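Local coordinates for uncharacterized protein (Bacillus thuringiensis serovar kurstaki, PDB 4XE7) that probably polymerises into actin-like filaments that segregate plasmid DNA, as other ParM proteins do, and is captured here without nucleotide, at residues 204-209 against 222-227; 231-236 against 356-361; 391-396 against 400-405. One frame throughout, in Å; residues are numbered along the deposited sequence.

From the N terminus, the chain first builds all eight strands of the mixed sheet of one actin-like domain, then reaches helix 205-210. Interaction 1 closes a short loop over the hairpin 211-220, returning residues 222-227 to that helix. The chain then enters the second sheet at strand 232-237, and interaction 2 spans 120 residues to set this strand against helix 337-362. Interaction 3 follows as a local closure between the end of strand 390-391 and the start of helix 402-418. The three loops follow in series, neither nesting nor crossing. In space, however, interaction 1 touches both others: Met224 packs on Tyr232, and Ala208 meets Asn395 and Phe402.

Interaction 1: residues 204-209 against 222-227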
ATOM      1  N   SER A 204      -9.431  -6.625  10.046  1.00 43.44           N
ATOM      2  CA  SER A 204      -8.084  -7.082  10.411  1.00 43.46           C
ATOM      3  C   SER A 204      -7.128  -5.923  10.584  1.00 37.17           C
ATOM      4  O   SER A 204      -6.161  -6.023  11.328  1.00 34.23           O
ATOM      5  CB  SER A 204      -7.489  -8.028   9.359  1.00 44.12           C
ATOM      6  OG  SER A 204      -8.269  -9.189   9.199  1.00 58.51           O
ATOM      7  N   SER A 205      -7.397  -4.832   9.871  1.00 37.07           N
ATOM      8  CA  SER A 205      -6.504  -3.689   9.830  1.00 32.18           C
ATOM      9  C   SER A 205      -6.279  -3.083  11.208  1.00 33.57           C
ATOM     10  O   SER A 205      -5.306  -2.353  11.423  1.00 28.13           O
ATOM     11  CB  SER A 205      -7.040  -2.638   8.864  1.00 42.85           C
ATOM     12  OG  SER A 205      -7.102  -3.167   7.550  1.00 45.79           O
ATOM     13  N   VAL A 206      -7.181  -3.417  12.128  1.00 27.84           N
ATOM     14  CA  VAL A 206      -7.066  -3.088  13.534  1.00 29.36           C
ATOM     15  C   VAL A 206      -5.746  -3.586  14.117  1.00 31.49           C
ATOM     16  O   VAL A 206      -5.101  -2.884  14.904  1.00 29.36           O
ATOM     17  CB  VAL A 206      -8.258  -3.700  14.329  1.00 42.98           C
ATOM     18  CG1 VAL A 206      -8.001  -3.676  15.824  1.00 48.87           C
ATOM     19  CG2 VAL A 206      -9.540  -2.964  14.007  1.00 45.47           C
ATOM     20  N   LEU A 207      -5.336  -4.792  13.731  1.00 24.81           N
ATOM     21  CA  LEU A 207      -4.070  -5.332  14.222  1.00 25.90           C
ATOM     22  C   LEU A 207      -2.887  -4.406  13.902  1.00 19.08           C
ATOM     23  O   LEU A 207      -2.012  -4.206  14.746  1.00 22.91           O
ATOM     24  CB  LEU A 207      -3.814  -6.725  13.641  1.00 19.57           C
ATOM     25  CG  LEU A 207      -4.541  -7.849  14.364  1.00 38.53           C
ATOM     26  CD1 LEU A 207      -4.406  -9.165  13.602  1.00 43.45           C
ATOM     27  CD2 LEU A 207      -3.992  -7.965  15.775  1.00 40.14           C
ATOM     28  N   ALA A 208      -2.877  -3.837  12.697  1.00 21.82           N
ATOM     29  CA  ALA A 208      -1.743  -3.024  12.247  1.00 29.34           C
ATOM     30  C   ALA A 208      -1.761  -1.648  12.894  1.00 31.54           C
ATOM     31  O   ALA A 208      -0.752  -0.950  12.905  1.00 29.26           O
ATOM     32  CB  ALA A 208      -1.733  -2.886  10.742  1.00 23.24           C
ATOM     33  N   ILE A 209      -2.913  -1.259  13.429  1.00 27.63           N
ATOM     34  CA  ILE A 209      -2.988  -0.019  14.188  1.00 26.06           C
ATOM     35  C   ILE A 209      -2.513  -0.264  15.614  1.00 26.82           C
ATOM     36  O   ILE A 209      -1.788   0.556  16.189  1.00 30.97           O
ATOM     37  CB  ILE A 209      -4.413   0.546  14.148  1.00 31.46           C
ATOM     38  CG1 ILE A 209      -4.679   1.072  12.732  1.00 28.60           C
ATOM     39  CG2 ILE A 209      -4.598   1.641  15.192  1.00 32.34           C
ATOM     40  CD1 ILE A 209      -6.135   1.142  12.357  1.00 35.79           C
ATOM     41  N   GLU A 222       1.351   2.822  20.814  1.00 53.38           N
ATOM     42  CA  GLU A 222       0.571   3.687  21.686  1.00 66.30           C
ATOM     43  C   GLU A 222      -0.383   4.511  20.840  1.00 65.97           C
ATOM     44  O   GLU A 222       0.009   5.055  19.809  1.00 60.72           O
ATOM     45  CB  GLU A 222       1.478   4.590  22.523  1.00 70.05           C
ATOM     46  CG  GLU A 222       1.156   4.546  24.004  1.00 75.66           C
ATOM     47  CD  GLU A 222       1.357   3.162  24.596  1.00 82.98           C
ATOM     48  OE1 GLU A 222       2.510   2.823  24.937  1.00 86.24           O
ATOM     49  OE2 GLU A 222       0.364   2.407  24.703  1.00 85.45           O
ATOM     50  N   GLY A 223      -1.641   4.577  21.259  1.00 72.01           N
ATOM     51  CA  GLY A 223      -2.634   5.326  20.514  1.00 72.92           C
ATOM     52  C   GLY A 223      -4.053   4.847  20.733  1.00 69.74           C
ATOM     53  O   GLY A 223      -4.948   5.645  20.997  1.00 71.52           O
ATOM     54  N   MET A 224      -4.266   3.542  20.622  1.00 64.69           N
ATOM     55  CA  MET A 224      -5.605   3.001  20.797  1.00 59.14           C
ATOM     56  C   MET A 224      -5.659   1.975  21.914  1.00 45.21           C
ATOM     57  O   MET A 224      -4.896   1.003  21.918  1.00 36.47           O
ATOM     58  CB  MET A 224      -6.103   2.376  19.494  1.00 63.68           C
ATOM     59  CG  MET A 224      -7.577   2.003  19.515  1.00 63.85           C
ATOM     60  SD  MET A 224      -8.188   1.512  17.890  1.00 47.21           S
ATOM     61  CE  MET A 224      -8.172  -0.274  18.025  1.00 89.93           C
ATOM     62  N   ASP A 225      -6.571   2.193  22.857  1.00 47.67           N
ATOM     63  CA  ASP A 225      -6.776   1.258  23.955  1.00 54.07           C
ATOM     64  C   ASP A 225      -7.964   0.356  23.644  1.00 55.50           C
ATOM     65  O   ASP A 225      -9.118   0.719  23.885  1.00 48.98           O
ATOM     66  CB  ASP A 225      -6.990   2.003  25.271  1.00 61.88           C
ATOM     67  CG  ASP A 225      -5.760   2.775  25.709  1.00 69.75           C
ATOM     68  OD1 ASP A 225      -5.920   3.881  26.270  1.00 75.23           O
ATOM     69  OD2 ASP A 225      -4.633   2.279  25.485  1.00 68.42           O
ATOM     70  N   ALA A 226      -7.659  -0.822  23.106  1.00 51.08           N
ATOM     71  CA  ALA A 226      -8.665  -1.714  22.546  1.00 52.52           C
ATOM     72  C   ALA A 226      -9.320  -2.600  23.591  1.00 55.01           C
ATOM     73  O   ALA A 226      -8.640  -3.245  24.388  1.00 61.24           O
ATOM     74  CB  ALA A 226      -8.043  -2.583  21.458  1.00 49.58           C
ATOM     75  N   GLU A 227     -10.648  -2.621  23.580  1.00 56.03           N
ATOM     76  CA  GLU A 227     -11.405  -3.620  24.330  1.00 54.27           C
ATOM     77  C   GLU A 227     -12.023  -4.584  23.330  1.00 53.42           C
ATOM     78  O   GLU A 227     -12.497  -4.173  22.268  1.00 42.31           O
ATOM     79  CB  GLU A 227     -12.487  -2.981  25.201  1.00 55.52           C
ATOM     80  CG  GLU A 227     -11.978  -2.378  26.506  1.00 66.26           C
ATOM     81  CD  GLU A 227     -11.128  -1.139  26.292  1.00 72.34           C
ATOM     82  OE1 GLU A 227     -11.576  -0.222  25.570  1.00 74.90           O
ATOM     83  OE2 GLU A 227     -10.011  -1.086  26.846  1.00 72.12           O
TER
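Val206 and Ile209, one helical turn apart on helix 205-210, receive the side chain of Met224 from the extended loop that leads to strand 232-237 of the actin-like fold. The contact is purely apolar and small, burying 117 Å² in all. Its packed part is the methionine thioether: CG lies anti to the backbone N (chi1 -170°) and the chain runs out straight until it bends at the last torsion, chi3 100°, which swings the terminal methyl toward the valine. The side chains of Val206 and Met224 cross at about a right angle. Further back along the same chain, Met224 SD lies 4.5 Å from Ile209 CG2, a looser approach. Tyr232 and Ile368 of the neighbouring strands also touch Met224, so the thioether is buried between helix and sheet. The loop on either side of Met224 is exposed: Gly223, Asp225 and Ala226 face solvent to a large degree, and Ala226 CB points toward the helix but stays 5.7 Å from Val206 CG1. Lys366 ties down this outer side by a hydrogen bond to Asp225 O. At the packed end, Val206 CG1 and Met224 CE meet at 4.1 Å.

Interaction 2: residues 231-236 against 356-361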
ATOM      1  N   SER A 231     -16.951  -1.932  18.563  1.00 30.39           N
ATOM      2  CA  SER A 231     -17.144  -1.611  17.163  1.00 29.16           C
ATOM      3  C   SER A 231     -16.139  -0.550  16.703  1.00 26.82           C
ATOM      4  O   SER A 231     -15.702   0.300  17.482  1.00 22.51           O
ATOM      5  CB  SER A 231     -18.576  -1.142  16.924  1.00 29.32           C
ATOM      6  OG  SER A 231     -18.851   0.034  17.659  1.00 27.85           O
ATOM      7  N   TYR A 232     -15.773  -0.631  15.431  1.00 20.80           N
ATOM      8  CA  TYR A 232     -14.784   0.239  14.836  1.00 21.96           C
ATOM      9  C   TYR A 232     -15.352   0.928  13.605  1.00 27.18           C
ATOM     10  O   TYR A 232     -15.870   0.268  12.704  1.00 28.44           O
ATOM     11  CB  TYR A 232     -13.545  -0.562  14.407  1.00 30.11           C
ATOM     12  CG  TYR A 232     -12.927  -1.445  15.462  1.00 41.22           C
ATOM     13  CD1 TYR A 232     -12.078  -0.909  16.431  1.00 56.31           C
ATOM     14  CD2 TYR A 232     -13.153  -2.818  15.471  1.00 36.41           C
ATOM     15  CE1 TYR A 232     -11.488  -1.711  17.393  1.00 63.57           C
ATOM     16  CE2 TYR A 232     -12.565  -3.631  16.429  1.00 55.13           C
ATOM     17  CZ  TYR A 232     -11.732  -3.070  17.392  1.00 67.15           C
ATOM     18  OH  TYR A 232     -11.142  -3.861  18.356  1.00 72.63           O
ATOM     19  N   ALA A 233     -15.225   2.242  13.530  1.00 18.75           N
ATOM     20  CA  ALA A 233     -15.375   2.881  12.243  1.00 17.51           C
ATOM     21  C   ALA A 233     -13.970   3.071  11.681  1.00 28.41           C
ATOM     22  O   ALA A 233     -13.086   3.599  12.359  1.00 26.49           O
ATOM     23  CB  ALA A 233     -16.126   4.216  12.356  1.00 22.38           C
ATOM     24  N   ILE A 234     -13.745   2.599  10.463  1.00 28.58           N
ATOM     25  CA  ILE A 234     -12.486   2.883   9.795  1.00 30.18           C
ATOM     26  C   ILE A 234     -12.737   3.748   8.574  1.00 30.69           C
ATOM     27  O   ILE A 234     -13.372   3.334   7.600  1.00 21.08           O
ATOM     28  CB  ILE A 234     -11.735   1.604   9.388  1.00 21.69           C
ATOM     29  CG1 ILE A 234     -11.540   0.702  10.620  1.00 29.67           C
ATOM     30  CG2 ILE A 234     -10.379   1.973   8.805  1.00 25.68           C
ATOM     31  CD1 ILE A 234     -10.862  -0.632  10.337  1.00 28.50           C
ATOM     32  N   ASN A 235     -12.235   4.969   8.644  1.00 24.46           N
ATOM     33  CA  ASN A 235     -12.420   5.909   7.564  1.00 17.36           C
ATOM     34  C   ASN A 235     -11.129   6.049   6.764  1.00 17.20           C
ATOM     35  O   ASN A 235     -10.122   6.550   7.264  1.00 19.95           O
ATOM     36  CB  ASN A 235     -12.884   7.248   8.127  1.00 19.74           C
ATOM     37  CG  ASN A 235     -14.130   7.111   8.978  1.00 20.21           C
ATOM     38  OD1 ASN A 235     -15.253   7.169   8.470  1.00 16.04           O
ATOM     39  ND2 ASN A 235     -13.939   6.912  10.290  1.00 19.68           N
ATOM     40  N   ASP A 236     -11.167   5.571   5.524  1.00 18.72           N
ATOM     41  CA  ASP A 236     -10.016   5.597   4.633  1.00 21.10           C
ATOM     42  C   ASP A 236     -10.059   6.869   3.776  1.00 31.27           C
ATOM     43  O   ASP A 236     -10.876   6.966   2.846  1.00 19.54           O
ATOM     44  CB  ASP A 236     -10.014   4.337   3.748  1.00 24.07           C
ATOM     45  CG  ASP A 236      -8.695   4.128   3.001  1.00 34.52           C
ATOM     46  OD1 ASP A 236      -8.529   3.046   2.399  1.00 45.18           O
ATOM     47  OD2 ASP A 236      -7.822   5.029   3.015  1.00 31.00           O
ATOM     48  N   MET A 356     -17.455  13.266  12.052  1.00 17.40           N
ATOM     49  CA  MET A 356     -18.304  13.392  13.250  1.00 20.18           C
ATOM     50  C   MET A 356     -19.704  12.865  12.941  1.00 22.89           C
ATOM     51  O   MET A 356     -20.277  12.115  13.721  1.00 17.13           O
ATOM     52  CB  MET A 356     -18.348  14.845  13.753  1.00 15.47           C
ATOM     53  CG  MET A 356     -17.003  15.312  14.352  1.00 23.64           C
ATOM     54  SD  MET A 356     -16.490  14.480  15.906  1.00 18.04           S
ATOM     55  CE  MET A 356     -17.449  15.394  17.112  1.00 49.49           C
ATOM     56  N   LYS A 357     -20.228  13.202  11.767  1.00 27.78           N
ATOM     57  CA  LYS A 357     -21.530  12.685  11.365  1.00 36.38           C
ATOM     58  C   LYS A 357     -21.540  11.134  11.286  1.00 16.26           C
ATOM     59  O   LYS A 357     -22.494  10.488  11.722  1.00 20.68           O
ATOM     60  CB  LYS A 357     -21.931  13.322  10.032  1.00 31.31           C
ATOM     61  CG  LYS A 357     -23.170  12.761   9.391  1.00 41.61           C
ATOM     62  CD  LYS A 357     -23.550  13.551   8.139  1.00 43.11           C
ATOM     63  CE  LYS A 357     -23.791  15.018   8.454  1.00 35.45           C
ATOM     64  NZ  LYS A 357     -25.193  15.243   8.910  1.00 42.38           N
ATOM     65  N   PHE A 358     -20.478  10.545  10.748  1.00 19.67           N
ATOM     66  CA  PHE A 358     -20.411   9.102  10.629  1.00 15.51           C
ATOM     67  C   PHE A 358     -20.319   8.468  12.007  1.00 19.68           C
ATOM     68  O   PHE A 358     -20.826   7.382  12.223  1.00 19.02           O
ATOM     69  CB  PHE A 358     -19.216   8.650   9.783  1.00 15.11           C
ATOM     70  CG  PHE A 358     -19.280   7.199   9.375  1.00 17.74           C
ATOM     71  CD1 PHE A 358     -20.332   6.739   8.598  1.00 20.15           C
ATOM     72  CD2 PHE A 358     -18.290   6.296   9.757  1.00 16.04           C
ATOM     73  CE1 PHE A 358     -20.396   5.410   8.197  1.00 16.82           C
ATOM     74  CE2 PHE A 358     -18.346   4.958   9.349  1.00 20.82           C
ATOM     75  CZ  PHE A 358     -19.407   4.519   8.574  1.00 15.16           C
ATOM     76  N   TRP A 359     -19.615   9.139  12.915  1.00 18.94           N
ATOM     77  CA  TRP A 359     -19.490   8.654  14.272  1.00 19.57           C
ATOM     78  C   TRP A 359     -20.869   8.562  14.932  1.00 19.60           C
ATOM     79  O   TRP A 359     -21.170   7.565  15.581  1.00 17.81           O
ATOM     80  CB  TRP A 359     -18.564   9.568  15.066  1.00 16.29           C
ATOM     81  CG  TRP A 359     -17.889   8.952  16.247  1.00 22.90           C
ATOM     82  CD1 TRP A 359     -18.158   7.744  16.836  1.00 18.45           C
ATOM     83  CD2 TRP A 359     -16.801   9.518  16.972  1.00 20.96           C
ATOM     84  NE1 TRP A 359     -17.308   7.540  17.902  1.00 25.43           N
ATOM     85  CE2 TRP A 359     -16.463   8.621  18.006  1.00 20.48           C
ATOM     86  CE3 TRP A 359     -16.077  10.713  16.850  1.00 22.37           C
ATOM     87  CZ2 TRP A 359     -15.423   8.866  18.907  1.00 26.36           C
ATOM     88  CZ3 TRP A 359     -15.054  10.971  17.761  1.00 28.07           C
ATOM     89  CH2 TRP A 359     -14.735  10.046  18.769  1.00 28.46           C
ATOM     90  N   PHE A 360     -21.713   9.582  14.749  1.00 16.49           N
ATOM     91  CA  PHE A 360     -23.030   9.566  15.364  1.00 17.00           C
ATOM     92  C   PHE A 360     -23.956   8.589  14.643  1.00 23.20           C
ATOM     93  O   PHE A 360     -24.787   7.952  15.272  1.00 25.87           O
ATOM     94  CB  PHE A 360     -23.668  10.953  15.377  1.00 17.19           C
ATOM     95  CG  PHE A 360     -22.995  11.911  16.298  1.00 18.89           C
ATOM     96  CD1 PHE A 360     -23.022  11.701  17.667  1.00 22.42           C
ATOM     97  CD2 PHE A 360     -22.297  13.004  15.792  1.00 17.36           C
ATOM     98  CE1 PHE A 360     -22.384  12.574  18.518  1.00 29.66           C
ATOM     99  CE2 PHE A 360     -21.661  13.875  16.621  1.00 19.61           C
ATOM    100  CZ  PHE A 360     -21.705  13.667  17.999  1.00 17.89           C
ATOM    101  N   LYS A 361     -23.819   8.468  13.330  1.00 19.62           N
ATOM    102  CA  LYS A 361     -24.682   7.526  12.605  1.00 22.92           C
ATOM    103  C   LYS A 361     -24.420   6.072  13.000  1.00 24.20           C
ATOM    104  O   LYS A 361     -25.347   5.265  13.095  1.00 26.88           O
ATOM    105  CB  LYS A 361     -24.520   7.717  11.101  1.00 25.42           C
ATOM    106  CG  LYS A 361     -25.270   8.950  10.602  1.00 32.46           C
ATOM    107  CD  LYS A 361     -25.330   8.998   9.084  1.00 36.49           C
ATOM    108  CE  LYS A 361     -26.216  10.140   8.610  1.00 40.39           C
ATOM    109  NZ  LYS A 361     -26.301  10.140   7.121  1.00 41.51           N
TER
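Strand 232-237 lies in the middle of the five-stranded sheet, and helix 337-362 packs against it near the helix's C-terminal end. Their nearest alpha carbons, Ala233 CA and Trp359 CA, are 7.4 Å apart, and the regular alternation of the strand sends Ala233 and Asn235 toward the helix while Ile234 points the other way. Phe358 makes the contact from the helix side. Its CG is anti to the backbone N (chi1 -167°), which carries the ring off the helix and onto the strand. One side of that ring, the CD2-CE2 bond, does the touching: Ala233 CB lies 3.8 Å from Phe358 CE2, and Asn235 OD1 comes within 3.4 Å of Phe358 CD2. Both approach the ring obliquely. The amide of Asn235 stands almost upright to the aromatic plane, at 85°, and meets it through its oxygen rather than its nitrogen. Strand 242-248 adds Asn244 and Phe246 to the surroundings of the ring. The buried amide is held from outside the contact, OD1 accepting a hydrogen bond from Asn244 ND2 and ND2 donating to Ile368 O. These bonds on neighbouring strands on either side of strand 232-237 fix which end of the amide is oxygen. That oxygen meets the ring by oblique van der Waals contact, and a polar side chain is accommodated in the helix-sheet interface with its hydrogen bonds made to the sheet.

Interaction 3: residues 391-396 against 400-405; sequences ILPKNI and AYFTSR
A type I beta turn, Pro393 to Ile396, follows the last strand of the five-stranded sheet and packs against the first turn of helix 402-418, where Phe402 is the residue next to the N-cap Tyr401. The turn is closed by Ile396 N donating to Pro393 O at 3.1 Å. Phe402 reaches it with the far end of its ring. Asn395 O sits at the ring edge, near its plane, 3.6 Å from Phe402 CE1, while Pro393 CB and Ile396 CA approach CZ obliquely, the former at 4.2 Å. The side chain of Asn395 joins them through OD1, 3.8 Å from Phe402 CZ, its amide tilted 59° to the ring. With chi1 at 45°, Asn395 CG is wedged between the backbone N and carbonyl carbon, which brings OD1 to Phe402 of helix 402-418. Asn395 ND2 makes a weak hydrogen bond to Ala208 O on helix 205-210, whose Ala208 and Ile209 also touch Phe402. Arg405, one turn later, lies obliquely near this amide, but its NH2 forms a salt bridge with Asp212. Asn395 O thus probably makes a weakly polar contact with C-H groups at the ring edge, OD1 adds van der Waals contact, and the charge of Arg405 is paired with Asp212, not the turn.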
ATOM      1  N   ILE A 391      -9.214   7.802  16.879  1.00 18.92           N
ATOM      2  CA  ILE A 391      -7.869   7.270  16.726  1.00 25.03           C
ATOM      3  C   ILE A 391      -7.204   7.766  15.449  1.00 23.64           C
ATOM      4  O   ILE A 391      -7.694   7.529  14.341  1.00 22.18           O
ATOM      5  CB  ILE A 391      -7.875   5.727  16.701  1.00 32.87           C
ATOM      6  CG1 ILE A 391      -8.569   5.172  17.951  1.00 36.15           C
ATOM      7  CG2 ILE A 391      -6.470   5.198  16.567  1.00 24.78           C
ATOM      8  CD1 ILE A 391      -7.979   5.676  19.246  1.00 45.30           C
ATOM      9  N   LEU A 392      -6.096   8.470  15.611  1.00 15.79           N
ATOM     10  CA  LEU A 392      -5.234   8.822  14.493  1.00 21.52           C
ATOM     11  C   LEU A 392      -3.968   8.017  14.739  1.00 26.30           C
ATOM     12  O   LEU A 392      -3.187   8.373  15.610  1.00 26.74           O
ATOM     13  CB  LEU A 392      -4.963  10.328  14.447  1.00 21.02           C
ATOM     14  CG  LEU A 392      -4.559  10.992  13.131  1.00 23.19           C
ATOM     15  CD1 LEU A 392      -4.538  12.512  13.288  1.00 23.22           C
ATOM     16  CD2 LEU A 392      -3.208  10.480  12.665  1.00 13.22           C
ATOM     17  N   PRO A 393      -3.792   6.905  14.008  1.00 21.97           N
ATOM     18  CA  PRO A 393      -2.728   5.929  14.300  1.00 33.71           C
ATOM     19  C   PRO A 393      -1.341   6.558  14.241  1.00 39.94           C
ATOM     20  O   PRO A 393      -1.066   7.338  13.318  1.00 27.48           O
ATOM     21  CB  PRO A 393      -2.887   4.858  13.188  1.00 18.03           C
ATOM     22  CG  PRO A 393      -4.288   5.053  12.642  1.00 23.39           C
ATOM     23  CD  PRO A 393      -4.577   6.543  12.817  1.00 24.57           C
ATOM     24  N   LYS A 394      -0.489   6.229  15.210  1.00 46.71           N
ATOM     25  CA  LYS A 394       0.866   6.779  15.265  1.00 50.45           C
ATOM     26  C   LYS A 394       1.648   6.462  13.995  1.00 40.04           C
ATOM     27  O   LYS A 394       2.400   7.301  13.498  1.00 40.89           O
ATOM     28  CB  LYS A 394       1.612   6.245  16.490  1.00 56.80           C
ATOM     29  CG  LYS A 394       1.310   6.993  17.771  1.00 66.08           C
ATOM     30  CD  LYS A 394       2.522   7.771  18.253  1.00 78.14           C
ATOM     31  CE  LYS A 394       2.254   8.455  19.587  1.00 81.48           C
ATOM     32  NZ  LYS A 394       2.645   9.893  19.563  1.00 81.13           N
ATOM     33  N   ASN A 395       1.438   5.255  13.477  1.00 37.70           N
ATOM     34  CA  ASN A 395       2.093   4.753  12.266  1.00 37.40           C
ATOM     35  C   ASN A 395       1.276   4.963  10.982  1.00 33.19           C
ATOM     36  O   ASN A 395       1.367   4.174  10.026  1.00 30.19           O
ATOM     37  CB  ASN A 395       2.376   3.271  12.446  1.00 42.54           C
ATOM     38  CG  ASN A 395       1.187   2.544  13.022  1.00 39.21           C
ATOM     39  OD1 ASN A 395       0.088   3.094  13.055  1.00 47.71           O
ATOM     40  ND2 ASN A 395       1.393   1.316  13.494  1.00 33.41           N
ATOM     41  N   ILE A 396       0.485   6.033  10.973  1.00 27.27           N
ATOM     42  CA  ILE A 396      -0.342   6.430   9.827  1.00 23.98           C
ATOM     43  C   ILE A 396       0.444   6.445   8.514  1.00 26.13           C
ATOM     44  O   ILE A 396      -0.110   6.208   7.439  1.00 17.75           O
ATOM     45  CB  ILE A 396      -0.965   7.831  10.083  1.00 29.31           C
ATOM     46  CG1 ILE A 396      -1.919   8.235   8.969  1.00 26.52           C
ATOM     47  CG2 ILE A 396       0.144   8.889  10.248  1.00 33.39           C
ATOM     48  CD1 ILE A 396      -3.195   7.440   8.940  1.00 36.33           C
ATOM     49  N   ALA A 400      -0.910   2.518   3.662  1.00 22.78           N
ATOM     50  CA  ALA A 400      -1.046   1.739   2.433  1.00 35.52           C
ATOM     51  C   ALA A 400      -0.899   0.231   2.671  1.00 29.90           C
ATOM     52  O   ALA A 400      -1.458  -0.568   1.931  1.00 32.99           O
ATOM     53  CB  ALA A 400      -0.034   2.204   1.408  1.00 40.14           C
ATOM     54  N   TYR A 401      -0.179  -0.139   3.728  1.00 34.12           N
ATOM     55  CA  TYR A 401       0.146  -1.536   3.995  1.00 28.53           C
ATOM     56  C   TYR A 401      -0.494  -2.086   5.279  1.00 22.30           C
ATOM     57  O   TYR A 401      -0.062  -3.099   5.810  1.00 23.79           O
ATOM     58  CB  TYR A 401       1.673  -1.689   4.045  1.00 22.97           C
ATOM     59  CG  TYR A 401       2.313  -1.363   2.714  1.00 28.44           C
ATOM     60  CD1 TYR A 401       2.249  -2.272   1.652  1.00 32.85           C
ATOM     61  CD2 TYR A 401       2.945  -0.149   2.497  1.00 25.80           C
ATOM     62  CE1 TYR A 401       2.810  -1.985   0.428  1.00 29.83           C
ATOM     63  CE2 TYR A 401       3.504   0.155   1.268  1.00 23.61           C
ATOM     64  CZ  TYR A 401       3.442  -0.767   0.238  1.00 31.17           C
ATOM     65  OH  TYR A 401       4.008  -0.476  -0.991  1.00 34.38           O
ATOM     66  N   PHE A 402      -1.524  -1.418   5.781  1.00 26.38           N
ATOM     67  CA  PHE A 402      -2.151  -1.853   7.031  1.00 20.22           C
ATOM     68  C   PHE A 402      -2.766  -3.252   6.876  1.00 19.81           C
ATOM     69  O   PHE A 402      -2.810  -4.037   7.827  1.00 19.52           O
ATOM     70  CB  PHE A 402      -3.234  -0.857   7.482  1.00 19.32           C
ATOM     71  CG  PHE A 402      -2.713   0.312   8.313  1.00 21.72           C
ATOM     72  CD1 PHE A 402      -1.378   0.419   8.656  1.00 20.19           C
ATOM     73  CD2 PHE A 402      -3.592   1.294   8.767  1.00 29.54           C
ATOM     74  CE1 PHE A 402      -0.927   1.472   9.431  1.00 23.44           C
ATOM     75  CE2 PHE A 402      -3.153   2.343   9.539  1.00 26.54           C
ATOM     76  CZ  PHE A 402      -1.812   2.441   9.872  1.00 27.27           C
ATOM     77  N   THR A 403      -3.254  -3.554   5.677  1.00 23.26           N
ATOM     78  CA  THR A 403      -3.829  -4.870   5.420  1.00 23.79           C
ATOM     79  C   THR A 403      -2.745  -5.953   5.411  1.00 25.70           C
ATOM     80  O   THR A 403      -2.878  -6.969   6.094  1.00 23.73           O
ATOM     81  CB  THR A 403      -4.584  -4.899   4.096  1.00 24.13           C
ATOM     82  OG1 THR A 403      -5.630  -3.921   4.133  1.00 29.80           O
ATOM     83  CG2 THR A 403      -5.173  -6.289   3.838  1.00 26.88           C
ATOM     84  N   SER A 404      -1.681  -5.746   4.639  1.00 24.53           N
ATOM     85  CA  SER A 404      -0.597  -6.729   4.606  1.00 27.03           C
ATOM     86  C   SER A 404       0.132  -6.825   5.944  1.00 25.64           C
ATOM     87  O   SER A 404       0.529  -7.919   6.351  1.00 21.27           O
ATOM     88  CB  SER A 404       0.407  -6.426   3.486  1.00 18.87           C
ATOM     89  OG  SER A 404       0.784  -5.065   3.453  1.00 22.17           O
ATOM     90  N   ARG A 405       0.325  -5.694   6.624  1.00 18.43           N
ATOM     91  CA  ARG A 405       0.928  -5.719   7.950  1.00 20.68           C
ATOM     92  C   ARG A 405       0.062  -6.484   8.943  1.00 21.73           C
ATOM     93  O   ARG A 405       0.593  -7.204   9.796  1.00 20.36           O
ATOM     94  CB  ARG A 405       1.184  -4.297   8.475  1.00 24.45           C
ATOM     95  CG  ARG A 405       2.286  -3.574   7.729  1.00 26.63           C
ATOM     96  CD  ARG A 405       2.264  -2.076   7.993  1.00 26.73           C
ATOM     97  NE  ARG A 405       2.602  -1.787   9.370  1.00 32.13           N
ATOM     98  CZ  ARG A 405       3.827  -1.512   9.803  1.00 25.62           C
ATOM     99  NH1 ARG A 405       4.845  -1.478   8.966  1.00 24.93           N
ATOM    100  NH2 ARG A 405       4.032  -1.270  11.083  1.00 23.38           N
TER